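Local coordinates for cystathionine beta-lyase family protein, YNBB B.subtilis ortholog (Clostridium acetobutylicum, PDB 3HVY), which is a pyridoxal-phosphate enzyme that probably cleaves sulfur-containing amino acids as a cystathionine beta-lyase relative and is thought to be involved in aluminium resistance, at residues M120-M125 / K153-K158; F320-K325 / Q335-N340; A355-S360 / G381-G386. One frame throughout, in Å; residues are numbered along the deposited sequence.

Contact 1 of 3, residues M120-M125 / K153-K158; sequences MSICGM and KMVDLK
Parallel strands 118-121 and 151-154, the two ends of a beta-alpha-beta unit, pair here at the edge of the large mixed sheet, in the pyridoxal-phosphate-binding domain of a fold-type I enzyme. Met-120 lies beside Lys-153 and Ser-121 beside Met-154. Ser-121 N donates to Lys-153 O at 2.9 Å, and Val-155 N returns a bond of 2.8 Å to Ser-121 O, arriving almost in line with the carbonyl. Beyond the strands the chain 120-125 turns back, so that Gly-124 N reaches Val-155 O at 2.9 Å; this third bond is more bent, 139° at the hydrogen. Gly-124 makes the turn with a positive phi of 73°.

On the face of Met-120, modelled as selenomethionine, CG stands anti to the backbone N (chi1 -178°), and the chain runs on extended to set SE 3.7 Å from Val-155 CG2. Helix 164-173 covers this side, touching Met-120, Ile-122 and Val-155, while Lys-153 NZ forms salt bridges with Glu-170 and Asp-174. On the face of Ser-121 polar and apolar groups mix: its OG bonds to His-181 and Tyr-152, while its CB touches CG of Met-154. Met-154, also selenomethionine, lays its SE against the turn, 3.6 Å from Gly-124 C, and Leu-157 closes the far end with CD2 4.1 Å from Cys-123 CA.

Contact 2 of 3, residues F320-K325 / Q335-N340; sequences FDVLPK and QAIKFN
A beta hairpin of strands 321-323 and 334-338 forms one margin of the five-stranded antiparallel sheet, with 321-323 outermost. Its strand directions differ by 159°. Leu-323 and Ala-336 form a hydrogen-bonded pair: Leu-323 N gives to Ala-336 O at 3.0 Å and Ala-336 N to Leu-323 O at 2.9 Å. Val-322 and Ile-337 are the neighbouring non-hydrogen-bonded pair. Farther along, Lys-338 N donates to Asp-321 O, and a water bridges the other half of this pair, accepting from Asp-321 N and donating to Lys-338 O.

Gln-335 is folded back over the hairpin. With CG anti to the backbone N (chi1 -174°) and a bend at chi2, its NE2 donates to Pro-324 O at 2.9 Å, in the plane of both the amide and the carbonyl, and to Ala-336 O at 3.1 Å. Ala-336 O thus takes two donors, Leu-323 N and Gln-335 NE2, from opposite faces of its carbonyl plane. Gln-335 OE1 is held by Arg-330, and Pro-324 follows a cis peptide bond.

At the other end Phe-339 turns its edge to the face of Phe-320, centroids 5.4 Å apart and planes at 64°, while CD1 of Phe-320 lies 3.5 Å from Lys-338 O. Met-315 of helix 287-317 touches both phenylalanine side chains. On the other face Lys-338 makes a cation-pi contact with Trp-190, and Asp-321 forms a salt bridge with Lys-325. The primary amide, fixed at both its ends, therefore ties the cis-proline segment after strand 321-323 to the strand of Ala-336, while the aromatic pair packs the other end against helix 287-317.

Contact 3 of 3, residues A355-S360 / G381-G386; sequences ASPVDS and GTFVQG
Two irregular loops meet at Gly-381, whose CA lies 3.0 Å from Val-358 O and whose O lies 3.3 Å from Ser-356 CB. Gly-381, without a side chain, lets the two backbones come this close. Next to this junction, Phe-383 receives Pro-357 and Val-358. Its CG is anti to the carbonyl carbon (chi1 -65°), which carries the ring back toward the loop 355-360. Val-358 CG2 sits over one face of the Phe-383 ring in a CH-pi contact, 4.0 Å from the centroid and 23° off the normal, displaced toward the rim at CD1 and CE1. Pro-357 CG comes to Phe-383 CE2 at 3.8 Å, the two side chains crossing nearly at a right angle. Val-358 CB also rests on Thr-382 O at 3.7 Å.

The polar side is looser and water-mediated: one water lies 2.7 Å from Ser-356 OG and accepts from Gly-381 N at 2.9 Å, while Ser-356 OG also bonds to Ile-352 O in the preceding helix. Farther along, the loops part, and Gln-385 hydrogen-bonds to Ser-67 and Tyr-71 of the third subunit instead. Pro-357 packs on Phe-295 of the second subunit, and Val-358 on Ser-59 of that subunit. These are interface loops, joining the end of helix 342-354 to the connection between strands 376-379 and 392-396, in a tetramer like those of the methionine gamma-lyase family.

Overall arrangement
The three contacts follow one another along the chain without touching. Contact 1 belongs to the large mixed sheet, whereas contacts 2 and 3 involve the smaller antiparallel sheet: contact 2 is its outer hairpin and contact 3 lies in loops around strand 376-379 at its opposite margin. Helix 342-354 links these two, packing on Ile-337 and Phe-339 and then leading into 355-360. Contacts 1 and 2 are partly buried strand edges held by backbone ladders, parallel and antiparallel respectively, and no other subunit touches them. Contact 3 is buried, relies on apolar packing and one water, and is met by two other subunits. Contacts 1 and 3, centres about 35 Å apart, lie on opposite sides of the chain's centre.

Contact 1 of 3, residues M120-M125 / K153-K158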
HETATM    1  N   MSE D 120      28.731  22.377  18.425  1.00 25.25           N
HETATM    2  CA  MSE D 120      30.123  22.277  18.030  1.00 27.03           C
HETATM    3  C   MSE D 120      30.397  20.984  17.324  1.00 26.64           C
HETATM    4  O   MSE D 120      30.158  19.895  17.882  1.00 29.77           O
HETATM    5  CB  MSE D 120      31.070  22.460  19.230  1.00 28.36           C
HETATM    6  CG  MSE D 120      32.594  22.399  18.840  1.00 28.94           C
HETATM    7 SE   MSE D 120      33.830  22.857  20.249  0.75 28.77          SE
HETATM    8  CE  MSE D 120      33.359  21.390  21.454  1.00 22.76           C
ATOM      9  N   SER D 121      30.843  21.106  16.076  1.00 27.50           N
ATOM     10  CA  SER D 121      31.224  19.959  15.266  1.00 27.19           C
ATOM     11  C   SER D 121      32.714  19.701  15.528  1.00 28.25           C
ATOM     12  O   SER D 121      33.533  20.627  15.468  1.00 27.93           O
ATOM     13  CB  SER D 121      31.005  20.210  13.768  1.00 29.48           C
ATOM     14  OG  SER D 121      29.637  20.204  13.443  1.00 28.19           O
ATOM     15  N   ILE D 122      33.067  18.462  15.810  1.00 26.40           N
ATOM     16  CA  ILE D 122      34.442  18.169  16.153  1.00 30.17           C
ATOM     17  C   ILE D 122      35.260  17.324  15.147  1.00 33.89           C
ATOM     18  O   ILE D 122      36.460  17.120  15.362  1.00 33.96           O
ATOM     19  CB  ILE D 122      34.591  17.653  17.579  1.00 31.72           C
ATOM     20  CG1 ILE D 122      33.939  16.273  17.728  1.00 30.29           C
ATOM     21  CG2 ILE D 122      34.061  18.706  18.606  1.00 29.33           C
ATOM     22  CD1 ILE D 122      34.310  15.550  19.073  1.00 28.74           C
ATOM     23  N   CYS D 123      34.641  16.926  14.038  1.00 36.94           N
ATOM     24  CA  CYS D 123      35.297  16.171  12.998  1.00 37.71           C
ATOM     25  C   CYS D 123      35.505  17.015  11.739  1.00 39.31           C
ATOM     26  O   CYS D 123      35.381  16.503  10.636  1.00 40.16           O
ATOM     27  CB  CYS D 123      34.432  14.972  12.627  1.00 36.71           C
ATOM     28  SG  CYS D 123      34.045  13.926  13.996  1.00 41.11           S
ATOM     29  N   GLY D 124      35.798  18.302  11.882  1.00 40.91           N
ATOM     30  CA  GLY D 124      35.924  19.166  10.710  1.00 40.41           C
ATOM     31  C   GLY D 124      34.578  19.499  10.062  1.00 41.62           C
ATOM     32  O   GLY D 124      33.536  19.416  10.695  1.00 39.63           O
HETATM   33  N   MSE D 125      34.623  19.928   8.805  1.00 44.64           N
HETATM   34  CA  MSE D 125      33.437  20.331   8.025  1.00 42.90           C
HETATM   35  C   MSE D 125      32.400  19.205   7.916  1.00 43.02           C
HETATM   36  O   MSE D 125      32.727  18.060   7.596  1.00 39.90           O
HETATM   37  CB  MSE D 125      33.863  20.772   6.620  1.00 48.74           C
HETATM   38  CG  MSE D 125      32.818  21.620   5.812  1.00 51.25           C
HETATM   39 SE   MSE D 125      32.349  23.271   6.713  0.75 78.33          SE
HETATM   40  CE  MSE D 125      34.120  23.950   7.185  1.00 61.42           C
ATOM     41  N   LYS D 153      30.337  26.296  16.275  1.00 30.01           N
ATOM     42  CA  LYS D 153      31.789  26.219  16.231  1.00 30.87           C
ATOM     43  C   LYS D 153      32.135  24.929  15.540  1.00 32.35           C
ATOM     44  O   LYS D 153      31.421  23.937  15.687  1.00 31.49           O
ATOM     45  CB  LYS D 153      32.448  26.228  17.614  1.00 29.08           C
ATOM     46  CG  LYS D 153      32.341  27.521  18.321  1.00 28.98           C
ATOM     47  CD  LYS D 153      32.876  27.505  19.775  1.00 33.17           C
ATOM     48  CE  LYS D 153      33.113  28.957  20.259  1.00 36.02           C
ATOM     49  NZ  LYS D 153      33.530  29.113  21.690  1.00 29.06           N
HETATM   50  N   MSE D 154      33.275  24.931  14.856  1.00 32.04           N
HETATM   51  CA  MSE D 154      33.752  23.752  14.206  1.00 33.15           C
HETATM   52  C   MSE D 154      35.245  23.554  14.455  1.00 32.16           C
HETATM   53  O   MSE D 154      36.040  24.490  14.346  1.00 32.58           O
HETATM   54  CB  MSE D 154      33.403  23.861  12.737  1.00 35.15           C
HETATM   55  CG  MSE D 154      33.710  22.602  12.019  1.00 47.30           C
HETATM   56 SE   MSE D 154      35.110  22.989  10.806  0.75 69.24          SE
HETATM   57  CE  MSE D 154      33.639  23.498   9.675  1.00 24.27           C
ATOM     58  N   VAL D 155      35.624  22.346  14.856  1.00 31.15           N
ATOM     59  CA  VAL D 155      37.017  22.052  15.213  1.00 31.14           C
ATOM     60  C   VAL D 155      37.576  21.235  14.050  1.00 32.29           C
ATOM     61  O   VAL D 155      37.117  20.126  13.765  1.00 30.73           O
ATOM     62  CB  VAL D 155      37.186  21.296  16.572  1.00 29.95           C
ATOM     63  CG1 VAL D 155      38.688  21.098  16.954  1.00 29.08           C
ATOM     64  CG2 VAL D 155      36.432  22.014  17.756  1.00 26.12           C
ATOM     65  N   ASP D 156      38.553  21.821  13.359  1.00 34.70           N
ATOM     66  CA  ASP D 156      39.224  21.125  12.276  1.00 35.63           C
ATOM     67  C   ASP D 156      40.007  19.946  12.802  1.00 35.87           C
ATOM     68  O   ASP D 156      40.503  19.928  13.954  1.00 34.51           O
ATOM     69  CB  ASP D 156      40.184  22.063  11.550  1.00 38.57           C
ATOM     70  CG  ASP D 156      39.487  22.895  10.535  1.00 41.39           C
ATOM     71  OD1 ASP D 156      38.780  22.301   9.678  1.00 52.92           O
ATOM     72  OD2 ASP D 156      39.629  24.126  10.625  1.00 51.51           O
ATOM     73  N   LEU D 157      40.149  18.957  11.949  1.00 33.67           N
ATOM     74  CA  LEU D 157      41.029  17.851  12.277  1.00 36.73           C
ATOM     75  C   LEU D 157      42.454  18.394  12.400  1.00 39.61           C
ATOM     76  O   LEU D 157      42.790  19.422  11.831  1.00 37.83           O
ATOM     77  CB  LEU D 157      40.958  16.777  11.218  1.00 38.45           C
ATOM     78  CG  LEU D 157      39.618  16.048  11.071  1.00 45.35           C
ATOM     79  CD1 LEU D 157      39.635  15.170   9.801  1.00 42.37           C
ATOM     80  CD2 LEU D 157      39.236  15.217  12.301  1.00 38.91           C
ATOM     81  N   LYS D 158      43.262  17.738  13.218  1.00 41.25           N
ATOM     82  CA  LYS D 158      44.658  18.102  13.369  1.00 42.08           C
ATOM     83  C   LYS D 158      45.417  16.815  13.077  1.00 44.28           C
ATOM     84  O   LYS D 158      45.151  15.779  13.698  1.00 44.80           O
ATOM     85  CB  LYS D 158      44.930  18.594  14.791  1.00 40.81           C
ATOM     86  CG  LYS D 158      46.328  19.166  15.007  1.00 46.41           C
ATOM     87  CD  LYS D 158      46.718  19.064  16.456  1.00 54.32           C
ATOM     88  CE  LYS D 158      48.077  19.671  16.718  1.00 64.47           C
ATOM     89  NZ  LYS D 158      48.567  19.297  18.087  1.00 70.85           N
TER
HETATM   90  O   HOH W   1      38.938  17.780  15.449  1.00 38.63           O

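Contact 2 of 3, residues F320-K325 / Q335-N340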
ATOM      1  N   PHE D 320      45.595   1.298  -8.103  1.00 34.46           N
ATOM      2  CA  PHE D 320      45.011   2.475  -7.499  1.00 29.94           C
ATOM      3  C   PHE D 320      45.220   2.571  -5.993  1.00 29.31           C
ATOM      4  O   PHE D 320      45.167   1.550  -5.265  1.00 31.57           O
ATOM      5  CB  PHE D 320      43.510   2.516  -7.799  1.00 30.69           C
ATOM      6  CG  PHE D 320      43.176   2.652  -9.261  1.00 28.14           C
ATOM      7  CD1 PHE D 320      43.182   3.916  -9.872  1.00 41.58           C
ATOM      8  CD2 PHE D 320      42.888   1.543 -10.032  1.00 34.54           C
ATOM      9  CE1 PHE D 320      42.861   4.061 -11.198  1.00 38.24           C
ATOM     10  CE2 PHE D 320      42.589   1.672 -11.376  1.00 39.86           C
ATOM     11  CZ  PHE D 320      42.570   2.916 -11.971  1.00 34.50           C
ATOM     12  N   ASP D 321      45.421   3.816  -5.533  1.00 29.49           N
ATOM     13  CA  ASP D 321      45.388   4.123  -4.107  1.00 30.20           C
ATOM     14  C   ASP D 321      43.906   4.114  -3.720  1.00 30.50           C
ATOM     15  O   ASP D 321      43.077   4.711  -4.413  1.00 35.20           O
ATOM     16  CB  ASP D 321      46.025   5.486  -3.826  1.00 29.70           C
ATOM     17  CG  ASP D 321      46.451   5.650  -2.350  1.00 32.19           C
ATOM     18  OD1 ASP D 321      46.991   6.726  -2.010  1.00 44.19           O
ATOM     19  OD2 ASP D 321      46.250   4.689  -1.551  1.00 37.09           O
ATOM     20  N   VAL D 322      43.567   3.390  -2.659  1.00 32.50           N
ATOM     21  CA  VAL D 322      42.182   3.260  -2.185  1.00 27.28           C
ATOM     22  C   VAL D 322      42.160   3.603  -0.713  1.00 30.95           C
ATOM     23  O   VAL D 322      43.199   3.571  -0.028  1.00 30.16           O
ATOM     24  CB  VAL D 322      41.627   1.829  -2.426  1.00 28.29           C
ATOM     25  CG1 VAL D 322      41.800   1.452  -3.887  1.00 28.69           C
ATOM     26  CG2 VAL D 322      42.320   0.771  -1.522  1.00 30.40           C
ATOM     27  N   LEU D 323      40.969   3.913  -0.198  1.00 30.80           N
ATOM     28  CA  LEU D 323      40.819   4.169   1.213  1.00 29.22           C
ATOM     29  C   LEU D 323      39.409   3.880   1.654  1.00 29.92           C
ATOM     30  O   LEU D 323      38.473   4.394   1.054  1.00 30.89           O
ATOM     31  CB  LEU D 323      41.151   5.606   1.512  1.00 27.39           C
ATOM     32  CG  LEU D 323      41.397   5.915   2.981  1.00 36.69           C
ATOM     33  CD1 LEU D 323      42.744   5.257   3.406  1.00 41.02           C
ATOM     34  CD2 LEU D 323      41.455   7.409   3.134  1.00 34.09           C
ATOM     35  N   PRO D 324      39.248   3.077   2.714  1.00 29.26           N
ATOM     36  CA  PRO D 324      40.298   2.402   3.469  1.00 28.93           C
ATOM     37  C   PRO D 324      40.926   1.265   2.678  1.00 29.64           C
ATOM     38  O   PRO D 324      40.405   0.892   1.594  1.00 28.02           O
ATOM     39  CB  PRO D 324      39.543   1.801   4.677  1.00 27.72           C
ATOM     40  CG  PRO D 324      38.239   2.511   4.703  1.00 29.11           C
ATOM     41  CD  PRO D 324      37.917   2.833   3.290  1.00 27.99           C
ATOM     42  N   LYS D 325      42.014   0.696   3.221  1.00 27.91           N
ATOM     43  CA  LYS D 325      42.666  -0.446   2.582  1.00 28.66           C
ATOM     44  C   LYS D 325      41.840  -1.669   2.898  1.00 29.12           C
ATOM     45  O   LYS D 325      41.063  -1.644   3.821  1.00 28.17           O
ATOM     46  CB  LYS D 325      44.090  -0.614   3.082  1.00 29.47           C
ATOM     47  CG  LYS D 325      44.925   0.639   2.856  1.00 29.85           C
ATOM     48  CD  LYS D 325      45.018   1.064   1.439  1.00 29.52           C
ATOM     49  CE  LYS D 325      45.702   2.467   1.437  1.00 29.44           C
ATOM     50  NZ  LYS D 325      46.141   2.740   0.103  1.00 43.14           N
ATOM     51  N   GLN D 335      33.632   2.951   0.277  1.00 29.37           N
ATOM     52  CA  GLN D 335      34.946   2.685  -0.251  1.00 28.84           C
ATOM     53  C   GLN D 335      35.285   3.811  -1.188  1.00 28.83           C
ATOM     54  O   GLN D 335      34.510   4.095  -2.095  1.00 27.99           O
ATOM     55  CB  GLN D 335      34.992   1.409  -1.085  1.00 29.57           C
ATOM     56  CG  GLN D 335      36.401   1.023  -1.550  1.00 30.72           C
ATOM     57  CD  GLN D 335      37.378   0.890  -0.386  1.00 25.66           C
ATOM     58  OE1 GLN D 335      37.096   0.176   0.561  1.00 31.43           O
ATOM     59  NE2 GLN D 335      38.542   1.557  -0.473  1.00 28.55           N
ATOM     60  N   ALA D 336      36.462   4.397  -1.000  1.00 27.64           N
ATOM     61  CA  ALA D 336      36.996   5.472  -1.863  1.00 28.88           C
ATOM     62  C   ALA D 336      38.134   4.931  -2.738  1.00 27.14           C
ATOM     63  O   ALA D 336      38.890   4.053  -2.313  1.00 28.93           O
ATOM     64  CB  ALA D 336      37.466   6.699  -1.002  1.00 26.70           C
ATOM     65  N   ILE D 337      38.234   5.448  -3.960  1.00 30.90           N
ATOM     66  CA  ILE D 337      39.225   5.022  -4.921  1.00 28.60           C
ATOM     67  C   ILE D 337      39.798   6.319  -5.561  1.00 31.40           C
ATOM     68  O   ILE D 337      39.027   7.124  -6.073  1.00 33.81           O
ATOM     69  CB  ILE D 337      38.593   4.183  -6.051  1.00 30.43           C
ATOM     70  CG1 ILE D 337      37.706   3.028  -5.504  1.00 34.59           C
ATOM     71  CG2 ILE D 337      39.695   3.688  -7.049  1.00 26.81           C
ATOM     72  CD1 ILE D 337      36.840   2.367  -6.584  1.00 33.95           C
ATOM     73  N   LYS D 338      41.107   6.533  -5.483  1.00 30.03           N
ATOM     74  CA  LYS D 338      41.739   7.718  -6.102  1.00 32.20           C
ATOM     75  C   LYS D 338      42.105   7.385  -7.552  1.00 32.54           C
ATOM     76  O   LYS D 338      43.110   6.764  -7.825  1.00 32.88           O
ATOM     77  CB  LYS D 338      42.950   8.145  -5.298  1.00 31.40           C
ATOM     78  CG  LYS D 338      43.580   9.462  -5.714  1.00 33.61           C
ATOM     79  CD  LYS D 338      44.757   9.865  -4.833  1.00 41.68           C
ATOM     80  CE  LYS D 338      44.322  10.149  -3.378  1.00 51.46           C
ATOM     81  NZ  LYS D 338      45.386  10.771  -2.523  1.00 48.58           N
ATOM     82  N   PHE D 339      41.264   7.797  -8.487  1.00 33.24           N
ATOM     83  CA  PHE D 339      41.502   7.472  -9.895  1.00 35.00           C
ATOM     84  C   PHE D 339      42.648   8.301 -10.499  1.00 37.80           C
ATOM     85  O   PHE D 339      43.330   7.827 -11.395  1.00 38.80           O
ATOM     86  CB  PHE D 339      40.202   7.606 -10.698  1.00 32.53           C
ATOM     87  CG  PHE D 339      39.179   6.565 -10.359  1.00 32.14           C
ATOM     88  CD1 PHE D 339      39.244   5.308 -10.932  1.00 31.76           C
ATOM     89  CD2 PHE D 339      38.203   6.820  -9.430  1.00 31.84           C
ATOM     90  CE1 PHE D 339      38.336   4.354 -10.618  1.00 30.49           C
ATOM     91  CE2 PHE D 339      37.269   5.878  -9.113  1.00 31.18           C
ATOM     92  CZ  PHE D 339      37.335   4.639  -9.707  1.00 31.15           C
ATOM     93  N   ASN D 340      42.859   9.513  -9.980  1.00 39.11           N
ATOM     94  CA  ASN D 340      43.908  10.443 -10.441  1.00 38.60           C
ATOM     95  C   ASN D 340      43.733  10.809 -11.908  1.00 39.08           C
ATOM     96  O   ASN D 340      44.711  11.132 -12.591  1.00 36.80           O
ATOM     97  CB  ASN D 340      45.322   9.880 -10.237  1.00 37.95           C
ATOM     98  CG  ASN D 340      45.871  10.140  -8.863  1.00 45.22           C
ATOM     99  OD1 ASN D 340      45.735  11.244  -8.319  1.00 40.95           O
ATOM    100  ND2 ASN D 340      46.514   9.111  -8.277  1.00 42.77           N
TER
HETATM  101  O   HOH W   2      45.662   5.983  -7.261  1.00 31.92           O

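Contact 3 of 3, residues A355-S360 / G381-G386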
ATOM      1  N   ALA D 355      26.089  -1.741 -14.430  1.00 30.21           N
ATOM      2  CA  ALA D 355      25.984  -3.020 -13.687  1.00 31.75           C
ATOM      3  C   ALA D 355      24.746  -3.090 -12.804  1.00 30.88           C
ATOM      4  O   ALA D 355      24.603  -4.038 -12.006  1.00 29.82           O
ATOM      5  CB  ALA D 355      27.197  -3.198 -12.769  1.00 30.37           C
ATOM      6  N   SER D 356      23.865  -2.095 -12.891  1.00 29.85           N
ATOM      7  CA  SER D 356      22.713  -2.039 -11.954  1.00 32.83           C
ATOM      8  C   SER D 356      21.502  -2.694 -12.549  1.00 26.86           C
ATOM      9  O   SER D 356      21.351  -2.725 -13.772  1.00 29.53           O
ATOM     10  CB  SER D 356      22.387  -0.601 -11.599  1.00 33.80           C
ATOM     11  OG  SER D 356      23.511   0.031 -10.985  1.00 34.37           O
ATOM     12  N   PRO D 357      20.614  -3.229 -11.700  1.00 28.60           N
ATOM     13  CA  PRO D 357      19.397  -3.892 -12.207  1.00 29.12           C
ATOM     14  C   PRO D 357      18.312  -2.930 -12.703  1.00 31.06           C
ATOM     15  O   PRO D 357      17.487  -3.314 -13.549  1.00 29.01           O
ATOM     16  CB  PRO D 357      18.876  -4.626 -10.980  1.00 29.76           C
ATOM     17  CG  PRO D 357      19.341  -3.795  -9.838  1.00 29.65           C
ATOM     18  CD  PRO D 357      20.725  -3.342 -10.240  1.00 28.53           C
ATOM     19  N   VAL D 358      18.292  -1.718 -12.141  1.00 29.47           N
ATOM     20  CA  VAL D 358      17.269  -0.714 -12.490  1.00 30.07           C
ATOM     21  C   VAL D 358      17.980   0.444 -13.153  1.00 32.56           C
ATOM     22  O   VAL D 358      19.058   0.839 -12.727  1.00 28.76           O
ATOM     23  CB  VAL D 358      16.531  -0.250 -11.236  1.00 29.92           C
ATOM     24  CG1 VAL D 358      15.349   0.733 -11.582  1.00 27.19           C
ATOM     25  CG2 VAL D 358      16.054  -1.507 -10.433  1.00 27.67           C
ATOM     26  N   ASP D 359      17.381   0.946 -14.232  1.00 33.52           N
ATOM     27  CA  ASP D 359      17.966   2.017 -15.031  1.00 30.22           C
ATOM     28  C   ASP D 359      19.359   1.730 -15.492  1.00 33.06           C
ATOM     29  O   ASP D 359      20.195   2.653 -15.606  1.00 28.46           O
ATOM     30  CB  ASP D 359      17.950   3.349 -14.269  1.00 31.04           C
ATOM     31  CG  ASP D 359      16.551   3.955 -14.206  1.00 38.76           C
ATOM     32  OD1 ASP D 359      15.706   3.584 -15.046  1.00 35.43           O
ATOM     33  OD2 ASP D 359      16.311   4.790 -13.325  1.00 52.20           O
ATOM     34  N   SER D 360      19.620   0.479 -15.842  1.00 31.61           N
ATOM     35  CA  SER D 360      20.951   0.156 -16.324  1.00 31.40           C
ATOM     36  C   SER D 360      21.377   0.905 -17.590  1.00 33.86           C
ATOM     37  O   SER D 360      22.577   0.960 -17.891  1.00 31.07           O
ATOM     38  CB  SER D 360      21.046  -1.345 -16.660  1.00 28.60           C
ATOM     39  OG  SER D 360      20.177  -1.720 -17.725  1.00 36.13           O
ATOM     40  N   GLY D 381      21.164   3.211  -9.828  1.00 32.15           N
ATOM     41  CA  GLY D 381      20.213   2.259 -10.411  1.00 34.05           C
ATOM     42  C   GLY D 381      19.709   1.280  -9.389  1.00 33.79           C
ATOM     43  O   GLY D 381      20.116   0.119  -9.352  1.00 36.30           O
ATOM     44  N   THR D 382      18.744   1.736  -8.593  1.00 31.97           N
ATOM     45  CA  THR D 382      18.315   1.019  -7.386  1.00 31.68           C
ATOM     46  C   THR D 382      16.777   0.847  -7.336  1.00 30.58           C
ATOM     47  O   THR D 382      16.038   1.490  -8.049  1.00 30.57           O
ATOM     48  CB  THR D 382      18.858   1.814  -6.167  1.00 34.88           C
ATOM     49  OG1 THR D 382      18.358   3.148  -6.210  1.00 33.05           O
ATOM     50  CG2 THR D 382      20.404   1.972  -6.216  1.00 28.44           C
ATOM     51  N   PHE D 383      16.299  -0.095  -6.534  1.00 31.55           N
ATOM     52  CA  PHE D 383      14.887  -0.374  -6.408  1.00 30.34           C
ATOM     53  C   PHE D 383      14.202   0.711  -5.608  1.00 30.19           C
ATOM     54  O   PHE D 383      13.028   1.053  -5.889  1.00 32.89           O
ATOM     55  CB  PHE D 383      14.664  -1.743  -5.724  1.00 30.39           C
ATOM     56  CG  PHE D 383      15.158  -2.879  -6.535  1.00 27.25           C
ATOM     57  CD1 PHE D 383      14.420  -3.339  -7.604  1.00 32.56           C
ATOM     58  CD2 PHE D 383      16.396  -3.467  -6.261  1.00 27.93           C
ATOM     59  CE1 PHE D 383      14.902  -4.396  -8.358  1.00 36.21           C
ATOM     60  CE2 PHE D 383      16.856  -4.509  -7.005  1.00 34.34           C
ATOM     61  CZ  PHE D 383      16.125  -4.967  -8.052  1.00 29.14           C
ATOM     62  N   VAL D 384      14.939   1.256  -4.647  1.00 32.63           N
ATOM     63  CA  VAL D 384      14.475   2.373  -3.810  1.00 31.60           C
ATOM     64  C   VAL D 384      15.295   3.632  -4.155  1.00 32.76           C
ATOM     65  O   VAL D 384      16.550   3.651  -4.158  1.00 31.65           O
ATOM     66  CB  VAL D 384      14.491   2.008  -2.293  1.00 30.95           C
ATOM     67  CG1 VAL D 384      14.134   3.210  -1.388  1.00 32.65           C
ATOM     68  CG2 VAL D 384      13.539   0.833  -2.004  1.00 30.90           C
ATOM     69  N   GLN D 385      14.577   4.678  -4.501  1.00 31.12           N
ATOM     70  CA  GLN D 385      15.228   5.868  -5.044  1.00 34.17           C
ATOM     71  C   GLN D 385      16.100   6.490  -3.996  1.00 36.68           C
ATOM     72  O   GLN D 385      15.618   6.917  -2.939  1.00 36.74           O
ATOM     73  CB  GLN D 385      14.217   6.875  -5.561  1.00 36.01           C
ATOM     74  CG  GLN D 385      14.874   8.027  -6.362  1.00 44.55           C
ATOM     75  CD  GLN D 385      13.958   9.226  -6.431  1.00 48.55           C
ATOM     76  OE1 GLN D 385      13.510   9.706  -5.417  1.00 46.26           O
ATOM     77  NE2 GLN D 385      13.664   9.697  -7.632  1.00 53.24           N
ATOM     78  N   GLY D 386      17.405   6.529  -4.299  1.00 35.21           N
ATOM     79  CA  GLY D 386      18.375   7.122  -3.423  1.00 34.02           C
ATOM     80  C   GLY D 386      18.938   6.234  -2.366  1.00 35.06           C
ATOM     81  O   GLY D 386      19.719   6.717  -1.561  1.00 35.78           O
TER
HETATM   82  O   HOH W   3      23.754   2.029  -9.184  1.00 26.60           O